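Local coordinates for enoyl-CoA hydratase/isomerase (Pseudomonas aeruginosa, PDB 3LAO), which probably adds water across the double bond of an enoyl-CoA, possibly a steroid side-chain thioester, as a homotrimeric lyase of the crotonase family, at residues B[93-97]-B[98-102]; B[166-169]-B[170-174]. One frame throughout, in Å; residues are numbered along the deposited sequence.

Contact 1: residues B[93-97]-B[98-102]; sequences GVDPW and GVVQP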
loop_
_atom_site.group_PDB
_atom_site.type_symbol
_atom_site.label_atom_id
_atom_site.label_comp_id
_atom_site.label_asym_id
_atom_site.label_seq_id
_atom_site.Cartn_x
_atom_site.Cartn_y
_atom_site.Cartn_z
ATOM N N GLY B 93 11.189 26.703 -9.631
ATOM C CA GLY B 93 11.512 25.325 -9.949
ATOM C C GLY B 93 10.535 24.472 -9.168
ATOM O O GLY B 93 9.990 24.929 -8.179
ATOM N N VAL B 94 10.310 23.249 -9.611
ATOM C CA VAL B 94 9.554 22.234 -8.852
ATOM C C VAL B 94 10.514 21.076 -8.562
ATOM O O VAL B 94 11.257 20.658 -9.447
ATOM C CB VAL B 94 8.409 21.691 -9.731
ATOM C CG1 VAL B 94 7.666 20.560 -9.045
ATOM C CG2 VAL B 94 7.469 22.830 -10.147
ATOM N N ASP B 95 10.540 20.588 -7.329
ATOM C CA ASP B 95 11.398 19.481 -6.929
ATOM C C ASP B 95 11.040 18.194 -7.699
ATOM O O ASP B 95 9.933 17.681 -7.579
ATOM C CB ASP B 95 11.251 19.262 -5.428
ATOM C CG ASP B 95 12.149 18.162 -4.903
ATOM O OD1 ASP B 95 12.859 17.557 -5.718
ATOM O OD2 ASP B 95 12.152 17.908 -3.680
ATOM N N PRO B 96 11.967 17.713 -8.542
ATOM C CA PRO B 96 11.810 16.450 -9.257
ATOM C C PRO B 96 11.520 15.303 -8.310
ATOM O O PRO B 96 10.715 14.447 -8.628
ATOM C CB PRO B 96 13.190 16.246 -9.897
ATOM C CG PRO B 96 13.631 17.662 -10.166
ATOM C CD PRO B 96 13.201 18.415 -8.949
ATOM N N TRP B 97 12.198 15.281 -7.175
ATOM C CA TRP B 97 11.973 14.275 -6.173
ATOM C C TRP B 97 10.662 14.379 -5.403
ATOM O O TRP B 97 10.358 13.528 -4.582
ATOM C CB TRP B 97 13.176 14.226 -5.255
ATOM C CG TRP B 97 14.264 13.481 -5.997
ATOM C CD1 TRP B 97 14.482 12.149 -5.981
ATOM C CD2 TRP B 97 15.192 14.029 -6.933
ATOM N NE1 TRP B 97 15.512 11.823 -6.815
ATOM C CE2 TRP B 97 15.968 12.964 -7.418
ATOM C CE3 TRP B 97 15.446 15.318 -7.405
ATOM C CZ2 TRP B 97 16.995 13.142 -8.344
ATOM C CZ3 TRP B 97 16.449 15.496 -8.335
ATOM C CH2 TRP B 97 17.215 14.416 -8.796
ATOM N N GLY B 98 9.887 15.407 -5.697
ATOM C CA GLY B 98 8.627 15.673 -5.019
ATOM C C GLY B 98 8.649 15.726 -3.498
ATOM O O GLY B 98 7.676 15.343 -2.850
ATOM N N VAL B 99 9.737 16.204 -2.911
ATOM C CA VAL B 99 9.824 16.213 -1.457
ATOM C C VAL B 99 9.576 17.605 -0.897
ATOM O O VAL B 99 8.956 17.766 0.148
ATOM C CB VAL B 99 11.168 15.618 -0.993
ATOM C CG1 VAL B 99 11.452 15.948 0.448
ATOM C CG2 VAL B 99 11.164 14.103 -1.198
ATOM N N VAL B 100 10.029 18.607 -1.634
ATOM C CA VAL B 100 9.902 20.015 -1.294
ATOM C C VAL B 100 8.792 20.750 -2.079
ATOM O O VAL B 100 8.722 20.670 -3.310
ATOM C CB VAL B 100 11.236 20.684 -1.644
ATOM C CG1 VAL B 100 11.094 22.197 -1.780
ATOM C CG2 VAL B 100 12.251 20.305 -0.624
ATOM N N GLN B 101 7.959 21.507 -1.382
ATOM C CA GLN B 101 6.887 22.235 -2.033
ATOM C C GLN B 101 7.447 23.284 -2.994
ATOM O O GLN B 101 8.527 23.839 -2.759
ATOM C CB GLN B 101 5.962 22.855 -0.987
ATOM C CG GLN B 101 5.178 21.823 -0.197
ATOM C CD GLN B 101 4.339 20.895 -1.097
ATOM O OE1 GLN B 101 4.516 19.661 -1.098
ATOM N NE2 GLN B 101 3.423 21.489 -1.875
ATOM N N PRO B 102 6.717 23.570 -4.084
ATOM C CA PRO B 102 5.424 22.974 -4.426
ATOM C C PRO B 102 5.552 21.666 -5.192
ATOM O O PRO B 102 6.509 21.425 -5.914
ATOM C CB PRO B 102 4.807 24.002 -5.366
ATOM C CG PRO B 102 6.030 24.675 -6.031
ATOM C CD PRO B 102 7.220 24.471 -5.145
#
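A type I beta turn from D95 to G98 sits in the loop between helix 75-78 and strand 108-112, and the carboxylate of D95 binds the chain again just beyond it. The turn closes with G98 N to D95 O at 3.0 Å; G98 itself has positive phi. CG of D95 stands anti to the backbone N (chi1 -178°), which swings the carboxylate toward the amides that follow. Its OD2 accepts two of them: V99 N, at 3.1 Å, comes from above the carboxylate plane, while V100 N, at 3.0 Å, arrives on the anti side, 15° out of that plane. OD1 takes a weak, bent bond from W97 N at 2.8 Å. Two good bonds to OD2 and this weak one limit the rotation of the carboxylate. Further out, V94 CG1 lies 3.4 Å from P102 O; the peptide bond before P102 is cis. The W97 indole leads away from the turn; its NE1 bonds A119 O and its ring meets F36 edge-to-face. R156 holds the carbonyl oxygens of W97 and G98. The result is a type I turn in the loop before strand 108-112, braced by the side chain of its first residue, which accepts the amides that follow.

Contact 2: residues B[166-169]-B[170-174]; sequences AMRY and ILTGD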
loop_
_atom_site.group_PDB
_atom_site.type_symbol
_atom_site.label_atom_id
_atom_site.label_comp_id
_atom_site.label_asym_id
_atom_site.label_seq_id
_atom_site.Cartn_x
_atom_site.Cartn_y
_atom_site.Cartn_z
ATOM N N ALA B 166 11.107 -3.808 0.366
ATOM C CA ALA B 166 11.832 -2.567 0.198
ATOM C C ALA B 166 13.029 -2.535 1.152
ATOM O O ALA B 166 14.095 -2.032 0.813
ATOM C CB ALA B 166 10.914 -1.356 0.400
HETATM N N MSE B 167 12.840 -3.082 2.352
HETATM C CA MSE B 167 13.931 -3.129 3.314
HETATM C C MSE B 167 15.066 -4.037 2.817
HETATM O O MSE B 167 16.230 -3.681 2.952
HETATM C CB MSE B 167 13.425 -3.500 4.717
HETATM C CG MSE B 167 12.595 -2.382 5.422
HETATM SE SE MSE B 167 13.281 -0.487 5.261
HETATM C CE MSE B 167 12.115 0.109 3.786
ATOM N N ARG B 168 14.724 -5.148 2.190
ATOM C CA ARG B 168 15.711 -6.068 1.659
ATOM C C ARG B 168 16.712 -5.444 0.672
ATOM O O ARG B 168 17.814 -5.942 0.521
ATOM C CB ARG B 168 15.000 -7.273 1.044
ATOM C CG ARG B 168 15.580 -7.751 -0.245
ATOM C CD ARG B 168 16.267 -9.061 -0.045
ATOM N NE ARG B 168 16.919 -9.535 -1.258
ATOM C CZ ARG B 168 18.157 -9.225 -1.614
ATOM N NH1 ARG B 168 18.887 -8.426 -0.861
ATOM N NH2 ARG B 168 18.658 -9.712 -2.733
ATOM N N TYR B 169 16.331 -4.363 0.003
ATOM C CA TYR B 169 17.240 -3.632 -0.909
ATOM C C TYR B 169 17.753 -2.321 -0.322
ATOM O O TYR B 169 18.883 -1.932 -0.548
ATOM C CB TYR B 169 16.575 -3.344 -2.259
ATOM C CG TYR B 169 16.376 -4.604 -3.029
ATOM C CD1 TYR B 169 17.457 -5.235 -3.636
ATOM C CD2 TYR B 169 15.114 -5.204 -3.119
ATOM C CE1 TYR B 169 17.292 -6.421 -4.336
ATOM C CE2 TYR B 169 14.940 -6.392 -3.809
ATOM C CZ TYR B 169 16.035 -6.995 -4.408
ATOM O OH TYR B 169 15.869 -8.155 -5.098
ATOM N N ILE B 170 16.909 -1.613 0.407
ATOM C CA ILE B 170 17.332 -0.367 0.991
ATOM C C ILE B 170 18.432 -0.628 2.034
ATOM O O ILE B 170 19.472 0.021 2.020
ATOM C CB ILE B 170 16.138 0.352 1.628
ATOM C CG1 ILE B 170 15.188 0.888 0.545
ATOM C CG2 ILE B 170 16.596 1.498 2.496
ATOM C CD1 ILE B 170 13.797 1.213 1.108
ATOM N N LEU B 171 18.207 -1.588 2.928
ATOM C CA LEU B 171 19.135 -1.819 4.033
ATOM C C LEU B 171 20.373 -2.579 3.592
ATOM O O LEU B 171 21.300 -2.714 4.355
ATOM C CB LEU B 171 18.466 -2.543 5.214
ATOM C CG LEU B 171 17.257 -1.826 5.823
ATOM C CD1 LEU B 171 16.649 -2.587 7.018
ATOM C CD2 LEU B 171 17.580 -0.388 6.224
ATOM N N THR B 172 20.416 -3.059 2.361
ATOM C CA THR B 172 21.553 -3.886 1.977
ATOM C C THR B 172 22.350 -3.236 0.890
ATOM O O THR B 172 23.556 -3.425 0.772
ATOM C CB THR B 172 21.095 -5.267 1.437
ATOM O OG1 THR B 172 20.117 -5.067 0.402
ATOM C CG2 THR B 172 20.501 -6.124 2.556
ATOM N N GLY B 173 21.661 -2.505 0.041
ATOM C CA GLY B 173 22.322 -1.876 -1.079
ATOM C C GLY B 173 22.386 -2.812 -2.254
ATOM O O GLY B 173 22.928 -2.464 -3.283
ATOM N N ASP B 174 21.804 -3.992 -2.122
ATOM C CA ASP B 174 21.867 -4.977 -3.208
ATOM C C ASP B 174 21.274 -4.472 -4.499
ATOM O O ASP B 174 20.340 -3.654 -4.504
ATOM C CB ASP B 174 21.179 -6.287 -2.812
ATOM C CG ASP B 174 22.090 -7.199 -2.013
ATOM O OD1 ASP B 174 23.317 -7.168 -2.272
ATOM O OD2 ASP B 174 21.594 -7.942 -1.133
HETATM O O HOH W 1 19.408 -1.652 -3.077
#
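The C-terminal end of helix 163-170 runs through A166 to I170 with helical bonds from I170 N to A166 O and from L171 N to M167 O, both 2.9 Å. The chain leaves helical geometry at G173, where phi turns positive. Y169 O continues the pattern by taking G173 N at 2.9 Å, with a weak second bond from T172 N; a water that donates to Y169 O also donates to D174 O, joining the last turn to the residue just before strand 175-177. A chi1 of 52° folds T172 OG1 back toward the helix end, where it donates to R168 O; the apparent 2.5 Å between T172 OG1 and R168 O is very short and its exact value doubtful. The same OG1 accepts D174 N at 3.2 Å in an ST turn. The R168 chain bends at chi2 and brings its guanidinium round to D174, where NH1 binds OD2 at 2.8 Å on the anti lone pair. The oxygen lies close to the guanidinium plane, but the carboxylate is turned 79° from it. Y169, adjacent to R168, packs against that side chain, CE1 over one guanidinium face near its rim; across the contact its ring edge meets D174 O, 3.4 Å from Y169 CD1. Y169 OH is bonded to E180. On the apolar flank, A166 CB rests 3.9 Å from I170 CD1, which also touches the methyl of M167, a selenomethionine, while L171 CD1 packs on M167 CB. D174 OD1 forms a second salt bridge with R206 of a neighbouring subunit. The D174 carboxylate is therefore shared by two arginines, which would probably stabilise its negative charge and couple this helix end to the trimer interface.

From the N terminus, contact 1 (93-97 with 98-102) comes first, turning the loop that follows helix 75-78 before strand 108-112 enters the six-stranded sheet. The chain then runs through strands of both sheets and helices 119-125, 142-145 and 156-161 before contact 2 (166-169 with 170-174) ends helix 163-170 and leads into strand 175-177 of the smaller sheet. The two are in series, neither nested nor crossed; the centres of contacts 1 and 2 lie 25 Å apart, and the nearest atoms of contacts 1 and 2 are about 13 Å apart. Contact 1 lies against helices 38-53 and 119-125, contact 2 against helix 156-161. Both also reach another subunit, contact 1 through V99 packing on R226 of that chain.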